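Local coordinates for invasion-associated protein (Mycobacterium tuberculosis, PDB 4JXB) that probably binds peptidoglycan of the mycobacterial cell wall through an NlpC/p60 domain that has lost its catalytic role, at residues G85-Y90 with Y127-L132. Residues are numbered along the deposited sequence; the frame is centred on the assembly and turned at random.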
ATOM      1  N   GLY A  85      -4.355  -3.517  -8.320  1.00  7.76           N
ATOM      2  CA  GLY A  85      -2.987  -3.838  -8.016  1.00  7.06           C
ATOM      3  C   GLY A  85      -2.042  -2.662  -8.154  1.00  7.35           C
ATOM      4  O   GLY A  85      -0.961  -2.647  -7.554  1.00  8.14           O
ATOM      5  N   ASP A  86      -2.449  -1.645  -8.912  1.00  6.68           N
ATOM      6  CA  ASP A  86      -1.628  -0.440  -9.034  1.00  5.94           C
ATOM      7  C   ASP A  86      -1.544   0.241  -7.679  1.00  5.53           C
ATOM      8  O   ASP A  86      -2.470   0.126  -6.874  1.00  7.57           O
ATOM      9  CB  ASP A  86      -2.169   0.536 -10.070  1.00  6.33           C
ATOM     10  CG  ASP A  86      -2.105   0.002 -11.488  1.00  6.65           C
ATOM     11  OD1 ASP A  86      -1.386  -0.979 -11.795  1.00  7.31           O
ATOM     12  OD2 ASP A  86      -2.777   0.601 -12.348  1.00  8.45           O
ATOM     13  N   LEU A  87      -0.473   1.001  -7.477  1.00  6.10           N
ATOM     14  CA  LEU A  87      -0.263   1.771  -6.262  1.00  5.53           C
ATOM     15  C   LEU A  87      -0.619   3.225  -6.481  1.00  6.73           C
ATOM     16  O   LEU A  87      -0.180   3.835  -7.454  1.00  5.69           O
ATOM     17  CB  LEU A  87       1.168   1.624  -5.762  1.00  5.50           C
ATOM     18  CG  LEU A  87       1.661   0.210  -5.475  1.00  5.98           C
ATOM     19  CD1 LEU A  87       3.162   0.220  -5.198  1.00  8.74           C
ATOM     20  CD2 LEU A  87       0.820  -0.385  -4.334  1.00  6.96           C
ATOM     21  N   ILE A  88      -1.427   3.749  -5.574  1.00  5.81           N
ATOM     22  CA  ILE A  88      -1.804   5.156  -5.494  1.00  6.17           C
ATOM     23  C   ILE A  88      -0.931   5.785  -4.438  1.00  6.75           C
ATOM     24  O   ILE A  88      -0.730   5.193  -3.354  1.00  7.29           O
ATOM     25  CB  ILE A  88      -3.298   5.298  -5.125  1.00  6.06           C
ATOM     26  CG1 ILE A  88      -4.162   4.657  -6.200  1.00  6.10           C
ATOM     27  CG2 ILE A  88      -3.697   6.734  -4.980  1.00  7.26           C
ATOM     28  CD1 ILE A  88      -5.622   4.447  -5.799  1.00  9.68           C
ATOM     29  N   PHE A  89      -0.415   6.975  -4.732  1.00  5.18           N
ATOM     30  CA  PHE A  89       0.473   7.673  -3.789  1.00  5.63           C
ATOM     31  C   PHE A  89      -0.110   8.993  -3.367  1.00  6.70           C
ATOM     32  O   PHE A  89      -0.952   9.547  -4.047  1.00  6.72           O
ATOM     33  CB  PHE A  89       1.848   7.857  -4.386  1.00  6.89           C
ATOM     34  CG  PHE A  89       2.622   6.571  -4.572  1.00  6.01           C
ATOM     35  CD1 PHE A  89       2.418   5.766  -5.684  1.00  7.12           C
ATOM     36  CD2 PHE A  89       3.541   6.154  -3.622  1.00  7.53           C
ATOM     37  CE1 PHE A  89       3.151   4.569  -5.878  1.00  8.52           C
ATOM     38  CE2 PHE A  89       4.251   4.971  -3.788  1.00  7.36           C
ATOM     39  CZ  PHE A  89       4.052   4.176  -4.916  1.00  8.67           C
ATOM     40  N   TYR A  90       0.362   9.474  -2.211  1.00  7.96           N
ATOM     41  CA  TYR A  90       0.006  10.772  -1.667  1.00  9.70           C
ATOM     42  C   TYR A  90       1.258  11.549  -1.327  1.00 10.79           C
ATOM     43  O   TYR A  90       2.296  10.959  -0.959  1.00 11.05           O
ATOM     44  CB  TYR A  90      -0.907  10.622  -0.432  1.00 10.09           C
ATOM     45  CG  TYR A  90      -2.210  10.015  -0.835  1.00 10.43           C
ATOM     46  CD1 TYR A  90      -3.304  10.823  -1.231  1.00  9.99           C
ATOM     47  CD2 TYR A  90      -2.338   8.649  -0.962  1.00 10.87           C
ATOM     48  CE1 TYR A  90      -4.491  10.282  -1.678  1.00  9.45           C
ATOM     49  CE2 TYR A  90      -3.516   8.090  -1.436  1.00  9.40           C
ATOM     50  CZ  TYR A  90      -4.594   8.901  -1.784  1.00 10.03           C
ATOM     51  OH  TYR A  90      -5.750   8.320  -2.266  1.00 10.97           O
ATOM     52  N   TYR A 127       0.833  10.280 -10.677  1.00 10.86           N
ATOM     53  CA  TYR A 127       0.953   9.005 -11.363  1.00 10.29           C
ATOM     54  C   TYR A 127       0.677   7.901 -10.362  1.00  9.85           C
ATOM     55  O   TYR A 127       0.950   8.066  -9.166  1.00  9.90           O
ATOM     56  CB  TYR A 127       2.351   8.800 -11.931  1.00  9.99           C
ATOM     57  CG  TYR A 127       2.715   9.764 -13.048  1.00 10.77           C
ATOM     58  CD1 TYR A 127       2.259   9.559 -14.343  1.00 13.90           C
ATOM     59  CD2 TYR A 127       3.507  10.856 -12.800  1.00 11.80           C
ATOM     60  CE1 TYR A 127       2.591  10.455 -15.368  1.00 13.88           C
ATOM     61  CE2 TYR A 127       3.834  11.750 -13.803  1.00 11.94           C
ATOM     62  CZ  TYR A 127       3.383  11.529 -15.085  1.00 12.66           C
ATOM     63  OH  TYR A 127       3.730  12.439 -16.065  1.00 12.48           O
ATOM     64  N   LEU A 128       0.138   6.791 -10.862  1.00  9.69           N
ATOM     65  CA  LEU A 128       0.140   5.514 -10.129  1.00  8.34           C
ATOM     66  C   LEU A 128       1.380   4.732 -10.505  1.00  9.20           C
ATOM     67  O   LEU A 128       2.062   5.051 -11.487  1.00  9.08           O
ATOM     68  CB  LEU A 128      -1.113   4.696 -10.481  1.00  9.07           C
ATOM     69  CG  LEU A 128      -2.432   5.242  -9.900  1.00 11.23           C
ATOM     70  CD1 LEU A 128      -3.026   6.311 -10.790  1.00 15.35           C
ATOM     71  CD2 LEU A 128      -3.445   4.088  -9.776  1.00 12.67           C
ATOM     72  N   VAL A 129       1.722   3.729  -9.704  1.00  8.14           N
ATOM     73  CA  VAL A 129       2.760   2.788 -10.088  1.00  7.95           C
ATOM     74  C   VAL A 129       2.138   1.438 -10.420  1.00  7.77           C
ATOM     75  O   VAL A 129       1.281   0.931  -9.678  1.00  8.09           O
ATOM     76  CB  VAL A 129       3.825   2.626  -8.967  1.00  7.86           C
ATOM     77  CG1 VAL A 129       4.653   1.356  -9.133  1.00  8.77           C
ATOM     78  CG2 VAL A 129       4.703   3.870  -8.896  1.00 10.16           C
ATOM     79  N   ARG A 130       2.565   0.845 -11.530  1.00  7.72           N
ATOM     80  CA  ARG A 130       2.207  -0.514 -11.859  1.00  8.43           C
ATOM     81  C   ARG A 130       3.422  -1.403 -11.550  1.00  9.05           C
ATOM     82  O   ARG A 130       4.508  -1.212 -12.082  1.00  9.95           O
ATOM     83  CB  ARG A 130       1.803  -0.624 -13.317  1.00  9.05           C
ATOM     84  CG  ARG A 130       1.350  -2.038 -13.683  1.00 10.27           C
ATOM     85  CD  ARG A 130       0.450  -2.066 -14.846  1.00 10.81           C
ATOM     86  NE  ARG A 130      -0.715  -1.250 -14.598  1.00  9.88           N
ATOM     87  CZ  ARG A 130      -1.471  -0.686 -15.531  1.00 11.46           C
ATOM     88  NH1 ARG A 130      -1.204  -0.879 -16.832  1.00 12.00           N
ATOM     89  NH2 ARG A 130      -2.494   0.068 -15.162  1.00 11.82           N
ATOM     90  N   VAL A 131       3.247  -2.306 -10.597  1.00 10.93           N
ATOM     91  CA  VAL A 131       4.314  -3.187 -10.126  1.00 11.46           C
ATOM     92  C   VAL A 131       4.486  -4.376 -11.050  1.00 13.17           C
ATOM     93  O   VAL A 131       5.640  -4.737 -11.393  1.00 15.72           O
ATOM     94  CB  VAL A 131       4.047  -3.651  -8.667  1.00 11.17           C
ATOM     95  CG1 VAL A 131       5.223  -4.521  -8.189  1.00 12.12           C
ATOM     96  CG2 VAL A 131       3.882  -2.421  -7.766  1.00 12.56           C
ATOM     97  N   LEU A 132       3.361  -4.970 -11.445  1.00 14.93           N
ATOM     98  CA  LEU A 132       3.343  -6.205 -12.218  1.00 15.90           C
ATOM     99  C   LEU A 132       2.779  -6.024 -13.646  1.00 17.86           C
ATOM    100  O   LEU A 132       3.464  -6.528 -14.582  1.00 21.91           O
ATOM    101  CB  LEU A 132       2.617  -7.297 -11.446  1.00 16.65           C
ATOM    102  CG  LEU A 132       3.138  -7.615 -10.045  1.00 16.83           C
ATOM    103  CD1 LEU A 132       2.168  -8.547  -9.349  1.00 19.31           C
ATOM    104  CD2 LEU A 132       4.564  -8.200 -10.057  1.00 17.44           C
TER
HETATM  105  O   HOH W   1      -0.999   8.278  -7.185  1.00  9.35           O
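L87 and V129 form an antiparallel hydrogen-bonded pair in the NlpC/p60 domain. This single bridge joins the C-terminal strand 128-130 to strand 87-90, one of the two outermost strands of the four-stranded antiparallel sheet. Two backbone bonds make it. L87 N gives its hydrogen to V129 O at 2.8 Å, and V129 N returns one to L87 O at 2.9 Å. The strands then diverge, and water 1 fills in: it accepts from F89 N and donates to Y127 O.

Apolar contacts lie on two faces. On one, L87 CD1 reaches V131 CG2 at 3.8 Å, and V129 CG2 comes obliquely to the F89 ring, 3.5 Å from F89 CE1. I52 and Y56 of helix 48-56 pack on L87 there. On the other face, I88 and L128 lie side by side, with CG1 of I88 3.7 Å from CD2 of L128. V77 of strand 75-77 adjoins L128.

D86 and R130 form a salt bridge on this second face. R130 runs out from the strand with CG opposite the backbone N (chi1 -177°) and then bends at chi3, which turns the guanidinium side-on to the carboxylate. The two planes are 19° apart, and two bonds, one to each oxygen, hold the groups nearly coplanar. D86 OD2 also accepts from R83 N, and R130 NH2 also donates to Q81 O. R130 NE meets D86 OD1 at 2.9 Å, while R130 NH2 reaches the syn lone pair of D86 OD2 in a nearly straight bond, with an N-H...O angle of 171°.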